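Local coordinates for putative uncharacterized protein (PDB 3M3I) that is of unknown function but belongs to the cupin superfamily, whose members share a beta-barrel fold, and assembles here as a dimer, at residues I63-T68 with V174-S179. Residues are numbered along the deposited sequence; the frame is centred on the assembly and turned at random.
Sequences IYFLCT and VSCIVS
Phe-65 meets Val-174 and Cys-176 on one face of an antiparallel sheet, while Tyr-64 meets Ser-175 on the other, a compact example of how two neighbouring strands sort their side chains. The CB of Phe-65 touches two partners, 3.8 Å from Val-174 CG2 and equally far from Cys-176 SG. With CG anti to the backbone N (chi1 -175°), the phenyl ring then leads off from the paired strand. Val-174 runs alongside it, its CG2 lying at the ring's edge near the ring plane, whereas the sulfur stands obliquely, 5.4 Å from the Phe-65 ring centroid, in a Cys sulfur-aromatic contact. Trp-84, from the strand on the far side of 174-179, touches all three side chains and extends this apolar layer. Further along, Ile-63 lays CG1 against Cys-176 CB at 3.7 Å, a position it reaches by placing that branch between its own N and carbonyl carbon (chi1 67°).

On the opposite face, Ser-175 OG lies obliquely off the Tyr-64 ring, 3.6 Å from its CD1. That hydroxyl is hydrogen-bonded to His-87, and Gln-147 of the second subunit packs on Tyr-64.

Four backbone hydrogen bonds fix the register. Ile-63 and Cys-176 form one hydrogen-bonded pair, Phe-65 and Val-174 the next, and between them lies the non-hydrogen-bonded pair Tyr-64 and Ser-175, whose CA atoms approach to 4.4 Å. The pairing of strands 56-67 and 172-179, far apart in sequence, within one antiparallel sheet is consistent with the beta-barrel of the cupin superfamily.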
ATOM      1  N   ILE A  63       6.969   3.893   1.763  1.00 57.41           N
ATOM      2  CA  ILE A  63       7.135   4.958   2.751  1.00 57.55           C
ATOM      3  C   ILE A  63       5.835   5.251   3.474  1.00 58.30           C
ATOM      4  O   ILE A  63       4.764   4.917   3.004  1.00 59.06           O
ATOM      5  CB  ILE A  63       7.626   6.294   2.120  1.00 58.11           C
ATOM      6  CG1 ILE A  63       6.573   6.902   1.202  1.00 59.30           C
ATOM      7  CG2 ILE A  63       8.928   6.111   1.340  1.00 57.71           C
ATOM      8  CD1 ILE A  63       6.868   8.342   0.827  1.00 60.61           C
ATOM      9  N   TYR A  64       5.959   5.860   4.648  1.00 58.45           N
ATOM     10  CA  TYR A  64       4.857   6.531   5.297  1.00 59.50           C
ATOM     11  C   TYR A  64       4.899   7.996   4.856  1.00 60.69           C
ATOM     12  O   TYR A  64       5.941   8.614   4.890  1.00 60.64           O
ATOM     13  CB  TYR A  64       5.020   6.461   6.791  1.00 59.36           C
ATOM     14  CG  TYR A  64       4.764   5.113   7.431  1.00 58.97           C
ATOM     15  CD1 TYR A  64       3.496   4.537   7.417  1.00 59.71           C
ATOM     16  CD2 TYR A  64       5.770   4.447   8.102  1.00 58.50           C
ATOM     17  CE1 TYR A  64       3.257   3.324   8.040  1.00 59.88           C
ATOM     18  CE2 TYR A  64       5.541   3.237   8.716  1.00 58.74           C
ATOM     19  CZ  TYR A  64       4.289   2.681   8.691  1.00 59.38           C
ATOM     20  OH  TYR A  64       4.069   1.474   9.320  1.00 60.10           O
ATOM     21  N   PHE A  65       3.775   8.549   4.427  1.00 70.04           N
ATOM     22  CA  PHE A  65       3.725   9.950   4.043  1.00 69.82           C
ATOM     23  C   PHE A  65       2.612  10.677   4.782  1.00 70.30           C
ATOM     24  O   PHE A  65       1.470  10.247   4.736  1.00 70.07           O
ATOM     25  CB  PHE A  65       3.528  10.087   2.534  1.00 68.73           C
ATOM     26  CG  PHE A  65       3.578  11.497   2.063  1.00 68.68           C
ATOM     27  CD1 PHE A  65       4.792  12.137   1.883  1.00 69.20           C
ATOM     28  CD2 PHE A  65       2.417  12.206   1.839  1.00 68.48           C
ATOM     29  CE1 PHE A  65       4.844  13.453   1.462  1.00 69.51           C
ATOM     30  CE2 PHE A  65       2.461  13.523   1.413  1.00 68.73           C
ATOM     31  CZ  PHE A  65       3.680  14.148   1.232  1.00 69.26           C
ATOM     32  N   LEU A  66       2.948  11.778   5.452  1.00 71.37           N
ATOM     33  CA  LEU A  66       1.948  12.626   6.122  1.00 72.30           C
ATOM     34  C   LEU A  66       1.967  14.033   5.520  1.00 72.56           C
ATOM     35  O   LEU A  66       3.018  14.572   5.183  1.00 72.84           O
ATOM     36  CB  LEU A  66       2.167  12.633   7.642  1.00 74.10           C
ATOM     37  CG  LEU A  66       1.275  13.486   8.564  1.00 75.79           C
ATOM     38  CD1 LEU A  66       1.223  12.926  10.000  1.00 77.38           C
ATOM     39  CD2 LEU A  66       1.746  14.934   8.596  1.00 77.17           C
ATOM     40  N   CYS A  67       0.779  14.611   5.388  1.00 72.74           N
ATOM     41  CA  CYS A  67       0.554  15.896   4.728  1.00 73.10           C
ATOM     42  C   CYS A  67      -0.272  16.764   5.688  1.00 75.08           C
ATOM     43  O   CYS A  67      -1.126  16.249   6.388  1.00 75.51           O
ATOM     44  CB  CYS A  67      -0.208  15.637   3.435  1.00 71.58           C
ATOM     45  SG  CYS A  67      -0.229  16.926   2.166  1.00 71.53           S
ATOM     46  N   THR A  68       0.006  18.064   5.727  1.00 76.62           N
ATOM     47  CA  THR A  68      -0.735  19.020   6.558  1.00 79.03           C
ATOM     48  C   THR A  68      -1.158  20.203   5.687  1.00 79.57           C
ATOM     49  O   THR A  68      -0.692  20.329   4.564  1.00 78.24           O
ATOM     50  CB  THR A  68       0.126  19.526   7.737  1.00 81.52           C
ATOM     51  OG1 THR A  68       1.417  19.916   7.253  1.00 81.56           O
ATOM     52  CG2 THR A  68       0.307  18.447   8.795  1.00 81.59           C
ATOM     53  N   VAL A 174      -0.736   8.535   5.147  1.00 76.48           N
ATOM     54  CA  VAL A 174      -0.887   7.464   4.179  1.00 76.33           C
ATOM     55  C   VAL A 174       0.387   6.632   4.138  1.00 77.45           C
ATOM     56  O   VAL A 174       1.375   6.951   4.793  1.00 78.56           O
ATOM     57  CB  VAL A 174      -1.185   8.000   2.721  1.00 76.51           C
ATOM     58  CG1 VAL A 174      -2.511   8.707   2.645  1.00 76.05           C
ATOM     59  CG2 VAL A 174      -0.069   8.910   2.219  1.00 77.61           C
ATOM     60  N   SER A 175       0.334   5.551   3.371  1.00 77.54           N
ATOM     61  CA  SER A 175       1.520   4.868   2.906  1.00 79.15           C
ATOM     62  C   SER A 175       1.582   5.045   1.403  1.00 79.98           C
ATOM     63  O   SER A 175       0.548   5.065   0.747  1.00 79.19           O
ATOM     64  CB  SER A 175       1.473   3.388   3.262  1.00 79.14           C
ATOM     65  OG  SER A 175       1.613   3.202   4.647  1.00 79.34           O
ATOM     66  N   CYS A 176       2.798   5.201   0.876  1.00 82.24           N
ATOM     67  CA  CYS A 176       3.031   5.226  -0.555  1.00 84.08           C
ATOM     68  C   CYS A 176       3.967   4.092  -0.961  1.00 86.42           C
ATOM     69  O   CYS A 176       4.943   3.804  -0.273  1.00 87.72           O
ATOM     70  CB  CYS A 176       3.639   6.557  -0.971  1.00 85.62           C
ATOM     71  SG  CYS A 176       2.690   7.994  -0.492  1.00 83.35           S
ATOM     72  N   ILE A 177       3.675   3.455  -2.091  1.00 61.84           N
ATOM     73  CA  ILE A 177       4.567   2.433  -2.652  1.00 61.70           C
ATOM     74  C   ILE A 177       4.911   2.831  -4.073  1.00 60.76           C
ATOM     75  O   ILE A 177       4.019   3.019  -4.870  1.00 60.54           O
ATOM     76  CB  ILE A 177       3.892   1.047  -2.642  1.00 62.40           C
ATOM     77  CG1 ILE A 177       3.388   0.718  -1.241  1.00 63.56           C
ATOM     78  CG2 ILE A 177       4.838  -0.043  -3.094  1.00 62.47           C
ATOM     79  CD1 ILE A 177       2.539  -0.521  -1.225  1.00 64.43           C
ATOM     80  N   VAL A 178       6.195   3.000  -4.378  1.00 60.41           N
ATOM     81  CA  VAL A 178       6.626   3.243  -5.749  1.00 59.77           C
ATOM     82  C   VAL A 178       7.198   1.949  -6.308  1.00 60.00           C
ATOM     83  O   VAL A 178       8.008   1.310  -5.653  1.00 60.45           O
ATOM     84  CB  VAL A 178       7.663   4.380  -5.843  1.00 59.40           C
ATOM     85  CG1 VAL A 178       7.884   4.769  -7.300  1.00 58.92           C
ATOM     86  CG2 VAL A 178       7.217   5.583  -5.032  1.00 59.43           C
ATOM     87  N   SER A 179       6.727   1.542  -7.486  1.00 59.92           N
ATOM     88  CA  SER A 179       7.183   0.302  -8.142  1.00 60.29           C
ATOM     89  C   SER A 179       7.105   0.376  -9.667  1.00 60.18           C
ATOM     90  O   SER A 179       6.023   0.607 -10.226  1.00 60.28           O
ATOM     91  CB  SER A 179       6.373  -0.902  -7.683  1.00 61.03           C
ATOM     92  OG  SER A 179       6.689  -2.047  -8.462  1.00 61.50           O
TER